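Local coordinates for protein thiosulfate sulfurtransferase TUM1 (Saccharomyces cerevisiae, PDB 3UTN) that accepts persulfide sulfur from NFS1 and passes it to UBA4 for the 2-thiolation of the wobble uridine of tRNAs, at residues Cys280-Gly285 with Asp307-Glu312; Val186-Met191 with Thr311-Lys316. All coordinates share one frame; numbering follows the deposited sequence.

In the fold
Both contacts lie in the C-terminal rhodanese domain, the one that carries the catalytic cysteine, and their centres are about 8 Å apart. Both use helix 309-317; Thr311 works in contact 1 and Glu312 in contact 2. Along the chain 186-191 comes first, then 280-285, and both partners end on 307-316. The domain has a five-stranded parallel sheet of strand order 1-5-4-2-3. Strand 185-186 is at one edge, strand 303-306 is next to it, and strand 278-281 follows. Contact 1 joins the start of helix 309-317 to the active-site loop after strand 278-281. Contact 2 packs the next turns of that helix on helix 188-196. One helix thus links the catalytic loop to helix 188-196, which follows the edge strand 185-186.

Contact 1: residues Cys280-Gly285 with Asp307-Glu312; sequences CSCGTG and DGSWTE
The active-site loop of the C-terminal rhodanese domain begins here, where strand 278-281 ends and Cys282, the persulfide-forming cysteine, meets the start of helix 309-317. The Cys282 backbone is held at both ends. Cys282 N donates to Ser309 OG at 2.9 Å, nearly straight at 166°. Cys282 O accepts from Trp310 N at 2.6 Å, in the carbonyl plane. Ser309 directs CB and OG at the loop, with OG anti to its own carbonyl carbon (chi1 -81°). That hydroxyl also bonds to Tyr306 O, so it joins the loop to the end of strand 303-306. With an alanine here, Cys282 N would probably lose its acceptor and Tyr306 O its hydroxyl partner, and the peptide ahead of the catalytic cysteine could shift.

In a rhodanese domain the catalytic cysteine opens the loop that leads into the next helix, here helix 286-297. Gly283 O, one residue on, accepts two donors from Thr311. Thr311 N is 2.8 Å from Gly283 O, tilted 17° from the carbonyl plane. Thr311 OG1 is 2.6 Å from Gly283 O and comes from above that plane. Two donors on one oxygen fix the Gly283 peptide over the first helical turn. At Gly285 the backbone angles call for glycine, and a CB there would also run into Asp307 OD1. The carboxylate of Asp307 is engaged outside the contact, with OD1 in a salt bridge to Arg129 and OD2 on Phe95 N. The Trp310 ring turns off toward other partners: NE1 bonds to Pro227 O and the ring makes a cation-pi contact with Arg210.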
loop_
_atom_site.group_PDB
_atom_site.type_symbol
_atom_site.label_atom_id
_atom_site.label_comp_id
_atom_site.label_asym_id
_atom_site.label_seq_id
_atom_site.Cartn_x
_atom_site.Cartn_y
_atom_site.Cartn_z
ATOM N N CYS A 280 6.840 7.439 -4.102
ATOM C CA CYS A 280 5.500 7.181 -4.532
ATOM C C CYS A 280 4.566 7.958 -3.663
ATOM O O CYS A 280 4.768 8.096 -2.462
ATOM C CB CYS A 280 5.197 5.700 -4.472
ATOM S SG CYS A 280 6.190 4.843 -5.700
ATOM N N SER A 281 3.549 8.489 -4.304
ATOM C CA SER A 281 2.512 9.196 -3.622
ATOM C C SER A 281 1.252 8.812 -4.357
ATOM O O SER A 281 1.297 8.143 -5.387
ATOM C CB SER A 281 2.757 10.697 -3.725
ATOM O OG SER A 281 2.778 11.095 -5.083
ATOM N N CYS A 282 0.124 9.216 -3.811
ATOM C CA CYS A 282 -1.121 9.147 -4.538
ATOM C C CYS A 282 -1.953 10.223 -3.914
ATOM O O CYS A 282 -1.431 11.293 -3.604
ATOM C CB CYS A 282 -1.775 7.783 -4.381
ATOM S SG CYS A 282 -1.818 7.232 -2.672
ATOM N N GLY A 283 -3.231 9.945 -3.707
ATOM C CA GLY A 283 -4.119 10.911 -3.097
ATOM C C GLY A 283 -3.927 10.907 -1.604
ATOM O O GLY A 283 -3.905 11.960 -0.969
ATOM N N THR A 284 -3.748 9.708 -1.055
ATOM C CA THR A 284 -3.853 9.491 0.379
ATOM C C THR A 284 -2.722 8.634 0.938
ATOM O O THR A 284 -2.596 8.486 2.151
ATOM C CB THR A 284 -5.195 8.808 0.722
ATOM O OG1 THR A 284 -5.238 7.514 0.114
ATOM C CG2 THR A 284 -6.373 9.619 0.207
ATOM N N GLY A 285 -1.913 8.056 0.055
ATOM C CA GLY A 285 -0.808 7.205 0.474
ATOM C C GLY A 285 -1.105 5.720 0.409
ATOM O O GLY A 285 -0.196 4.905 0.579
ATOM N N ASP A 307 3.675 9.651 2.187
ATOM C CA ASP A 307 2.468 9.186 2.823
ATOM C C ASP A 307 1.398 10.261 2.777
ATOM O O ASP A 307 0.267 9.991 2.384
ATOM C CB ASP A 307 2.758 8.752 4.249
ATOM C CG ASP A 307 1.588 8.066 4.891
ATOM O OD1 ASP A 307 0.737 7.515 4.164
ATOM O OD2 ASP A 307 1.520 8.082 6.128
ATOM N N GLY A 308 1.772 11.485 3.145
ATOM C CA GLY A 308 0.849 12.613 3.110
ATOM C C GLY A 308 0.161 12.652 1.770
ATOM O O GLY A 308 -1.040 12.919 1.669
ATOM N N SER A 309 0.944 12.354 0.737
ATOM C CA SER A 309 0.447 12.255 -0.620
ATOM C C SER A 309 -0.251 13.534 -1.051
ATOM O O SER A 309 -0.096 14.592 -0.426
ATOM C CB SER A 309 -0.452 11.027 -0.780
ATOM O OG SER A 309 0.341 9.871 -0.953
ATOM N N TRP A 310 -1.030 13.420 -2.114
ATOM C CA TRP A 310 -1.611 14.569 -2.758
ATOM C C TRP A 310 -2.440 15.392 -1.825
ATOM O O TRP A 310 -2.358 16.617 -1.831
ATOM C CB TRP A 310 -2.439 14.136 -3.946
ATOM C CG TRP A 310 -2.994 15.316 -4.669
ATOM C CD1 TRP A 310 -4.323 15.632 -4.881
ATOM C CD2 TRP A 310 -2.238 16.411 -5.266
ATOM N NE1 TRP A 310 -4.438 16.804 -5.575
ATOM C CE2 TRP A 310 -3.225 17.322 -5.837
ATOM C CE3 TRP A 310 -0.889 16.708 -5.393
ATOM C CZ2 TRP A 310 -2.855 18.482 -6.495
ATOM C CZ3 TRP A 310 -0.532 17.880 -6.049
ATOM C CH2 TRP A 310 -1.490 18.742 -6.591
ATOM N N THR A 311 -3.231 14.716 -1.002
ATOM C CA THR A 311 -4.113 15.391 -0.064
ATOM C C THR A 311 -3.338 16.309 0.859
ATOM O O THR A 311 -3.618 17.506 0.936
ATOM C CB THR A 311 -4.915 14.387 0.765
ATOM O OG1 THR A 311 -5.705 13.594 -0.126
ATOM C CG2 THR A 311 -5.816 15.120 1.740
ATOM N N GLU A 312 -2.359 15.747 1.553
ATOM C CA GLU A 312 -1.540 16.549 2.425
ATOM C C GLU A 312 -0.805 17.587 1.610
ATOM O O GLU A 312 -0.691 18.737 2.025
ATOM C CB GLU A 312 -0.540 15.696 3.175
ATOM C CG GLU A 312 0.272 16.501 4.159
ATOM C CD GLU A 312 1.577 15.843 4.508
ATOM O OE1 GLU A 312 2.259 15.329 3.593
ATOM O OE2 GLU A 312 1.923 15.855 5.700
#

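Contact 2: residues Val186-Met191 with Thr311-Lys316; sequences VDYEEM and TEWVLK
This is a mixed aromatic and aliphatic packing of two helices, with Tyr188 from the first turn of helix 188-196 laid against Glu312, Trp313 and Lys316 of helix 309-317. It sits near the 185-186 edge of the sheet, over the neighbouring strand 303-306, whose Tyr306 touches Tyr188, Met191 and Trp313. Tyr188 holds CG anti to its backbone N (chi1 174°), which carries the ring to Lys316 and Trp313. Lys316 CB lies over one face, 3.6 Å from the Tyr188 ring centroid, in a CH-pi contact. Lys316 CD is 3.4 Å from Tyr188 CD2. Tyr188 CE1 meets Trp313 CE3 at 3.5 Å, and the two ring planes are 54° apart. Glu312 OE1 lies 3.2 Å from Tyr188 CB. Met191 meets the edge of the indole with its backbone carbonyl carbon, near the ring plane; Met191 CB is 3.9 Å from Trp313 CZ3.

Polar ends are paired around this core. Lys316 NZ forms a salt bridge to Glu312 OE2 at 2.7 Å, arriving from above the carboxylate plane. A water accepts from Tyr188 N and donates to the same OE2, so it bridges the helices. Glu312 OE1 bonds to Tyr306 OH, Tyr188 OH to Ser317 OG and Trp313 NE1 to Trp321 O. With lysine, water and tyrosine hydroxyl around it, the buried Glu312 carboxylate is likely to stay charged, while the aliphatic part of Lys316 remains on the tyrosine face.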
loop_
_atom_site.group_PDB
_atom_site.type_symbol
_atom_site.label_atom_id
_atom_site.label_comp_id
_atom_site.label_asym_id
_atom_site.label_seq_id
_atom_site.Cartn_x
_atom_site.Cartn_y
_atom_site.Cartn_z
ATOM N N VAL A 186 8.346 9.459 2.849
ATOM C CA VAL A 186 8.768 10.821 2.630
ATOM C C VAL A 186 7.761 11.677 3.358
ATOM O O VAL A 186 6.557 11.518 3.182
ATOM C CB VAL A 186 8.768 11.213 1.149
ATOM C CG1 VAL A 186 9.593 12.472 0.963
ATOM C CG2 VAL A 186 9.324 10.087 0.300
ATOM N N ASP A 187 8.263 12.558 4.209
ATOM C CA ASP A 187 7.410 13.492 4.901
ATOM C C ASP A 187 7.196 14.687 3.999
ATOM O O ASP A 187 7.941 14.897 3.038
ATOM C CB ASP A 187 8.036 13.911 6.230
ATOM C CG ASP A 187 8.048 12.790 7.247
ATOM O OD1 ASP A 187 7.312 11.795 7.062
ATOM O OD2 ASP A 187 8.792 12.910 8.241
ATOM N N TYR A 188 6.162 15.457 4.307
ATOM C CA TYR A 188 5.837 16.633 3.538
ATOM C C TYR A 188 7.021 17.581 3.436
ATOM O O TYR A 188 7.302 18.106 2.362
ATOM C CB TYR A 188 4.671 17.378 4.165
ATOM C CG TYR A 188 4.405 18.670 3.459
ATOM C CD1 TYR A 188 3.769 18.681 2.223
ATOM C CD2 TYR A 188 4.824 19.885 4.004
ATOM C CE1 TYR A 188 3.532 19.865 1.561
ATOM C CE2 TYR A 188 4.588 21.076 3.348
ATOM C CZ TYR A 188 3.941 21.057 2.128
ATOM O OH TYR A 188 3.699 22.227 1.465
ATOM N N GLU A 189 7.693 17.799 4.565
ATOM C CA GLU A 189 8.839 18.696 4.640
ATOM C C GLU A 189 9.807 18.384 3.507
ATOM O O GLU A 189 10.147 19.257 2.714
ATOM C CB GLU A 189 9.533 18.580 6.006
ATOM C CG GLU A 189 10.722 19.519 6.197
ATOM C CD GLU A 189 11.233 19.568 7.629
ATOM O OE1 GLU A 189 11.314 18.506 8.284
ATOM O OE2 GLU A 189 11.565 20.678 8.101
ATOM N N GLU A 190 10.211 17.122 3.411
ATOM C CA GLU A 190 11.121 16.711 2.365
ATOM C C GLU A 190 10.488 16.856 0.994
ATOM O O GLU A 190 11.112 17.378 0.081
ATOM C CB GLU A 190 11.573 15.277 2.573
ATOM C CG GLU A 190 12.679 14.873 1.621
ATOM C CD GLU A 190 13.010 13.408 1.717
ATOM O OE1 GLU A 190 12.533 12.755 2.663
ATOM O OE2 GLU A 190 13.739 12.908 0.841
ATOM N N MET A 191 9.250 16.388 0.859
ATOM C CA MET A 191 8.528 16.511 -0.398
ATOM C C MET A 191 8.496 17.954 -0.846
ATOM O O MET A 191 8.847 18.275 -1.975
ATOM C CB MET A 191 7.099 16.002 -0.255
ATOM C CG MET A 191 6.997 14.509 -0.415
ATOM S SD MET A 191 7.768 13.947 -1.937
ATOM C CE MET A 191 6.612 14.496 -3.184
ATOM N N THR A 311 -3.231 14.716 -1.002
ATOM C CA THR A 311 -4.113 15.391 -0.064
ATOM C C THR A 311 -3.338 16.309 0.859
ATOM O O THR A 311 -3.618 17.506 0.936
ATOM C CB THR A 311 -4.915 14.387 0.765
ATOM O OG1 THR A 311 -5.705 13.594 -0.126
ATOM C CG2 THR A 311 -5.816 15.120 1.740
ATOM N N GLU A 312 -2.359 15.747 1.553
ATOM C CA GLU A 312 -1.540 16.549 2.425
ATOM C C GLU A 312 -0.805 17.587 1.610
ATOM O O GLU A 312 -0.691 18.737 2.025
ATOM C CB GLU A 312 -0.540 15.696 3.175
ATOM C CG GLU A 312 0.272 16.501 4.159
ATOM C CD GLU A 312 1.577 15.843 4.508
ATOM O OE1 GLU A 312 2.259 15.329 3.593
ATOM O OE2 GLU A 312 1.923 15.855 5.700
ATOM N N TRP A 313 -0.311 17.176 0.448
ATOM C CA TRP A 313 0.410 18.081 -0.417
ATOM C C TRP A 313 -0.375 19.331 -0.663
ATOM O O TRP A 313 0.110 20.430 -0.419
ATOM C CB TRP A 313 0.733 17.442 -1.752
ATOM C CG TRP A 313 1.485 18.425 -2.582
ATOM C CD1 TRP A 313 1.004 19.216 -3.610
ATOM C CD2 TRP A 313 2.882 18.811 -2.418
ATOM N NE1 TRP A 313 1.993 20.017 -4.105
ATOM C CE2 TRP A 313 3.145 19.825 -3.431
ATOM C CE3 TRP A 313 3.912 18.410 -1.576
ATOM C CZ2 TRP A 313 4.391 20.405 -3.578
ATOM C CZ3 TRP A 313 5.161 19.006 -1.729
ATOM C CH2 TRP A 313 5.388 19.982 -2.704
ATOM N N VAL A 314 -1.593 19.160 -1.161
ATOM C CA VAL A 314 -2.475 20.275 -1.467
ATOM C C VAL A 314 -2.776 21.088 -0.224
ATOM O O VAL A 314 -2.608 22.310 -0.218
ATOM C CB VAL A 314 -3.785 19.788 -2.091
ATOM C CG1 VAL A 314 -4.833 20.892 -2.089
ATOM C CG2 VAL A 314 -3.511 19.327 -3.501
ATOM N N LEU A 315 -3.202 20.398 0.828
ATOM C CA LEU A 315 -3.609 21.058 2.062
ATOM C C LEU A 315 -2.486 21.863 2.691
ATOM O O LEU A 315 -2.721 22.938 3.230
ATOM C CB LEU A 315 -4.165 20.045 3.058
ATOM C CG LEU A 315 -5.568 19.541 2.720
ATOM C CD1 LEU A 315 -6.001 18.438 3.671
ATOM C CD2 LEU A 315 -6.568 20.690 2.725
ATOM N N LYS A 316 -1.264 21.350 2.605
ATOM C CA LYS A 316 -0.126 22.033 3.196
ATOM C C LYS A 316 0.515 23.049 2.253
ATOM O O LYS A 316 1.059 24.054 2.705
ATOM C CB LYS A 316 0.913 21.024 3.676
ATOM C CG LYS A 316 0.557 20.325 4.976
ATOM C CD LYS A 316 1.736 19.516 5.477
ATOM C CE LYS A 316 1.488 18.911 6.843
ATOM N NZ LYS A 316 2.606 18.005 7.223
HETATM O O HOH W 1 4.103 14.301 5.559
#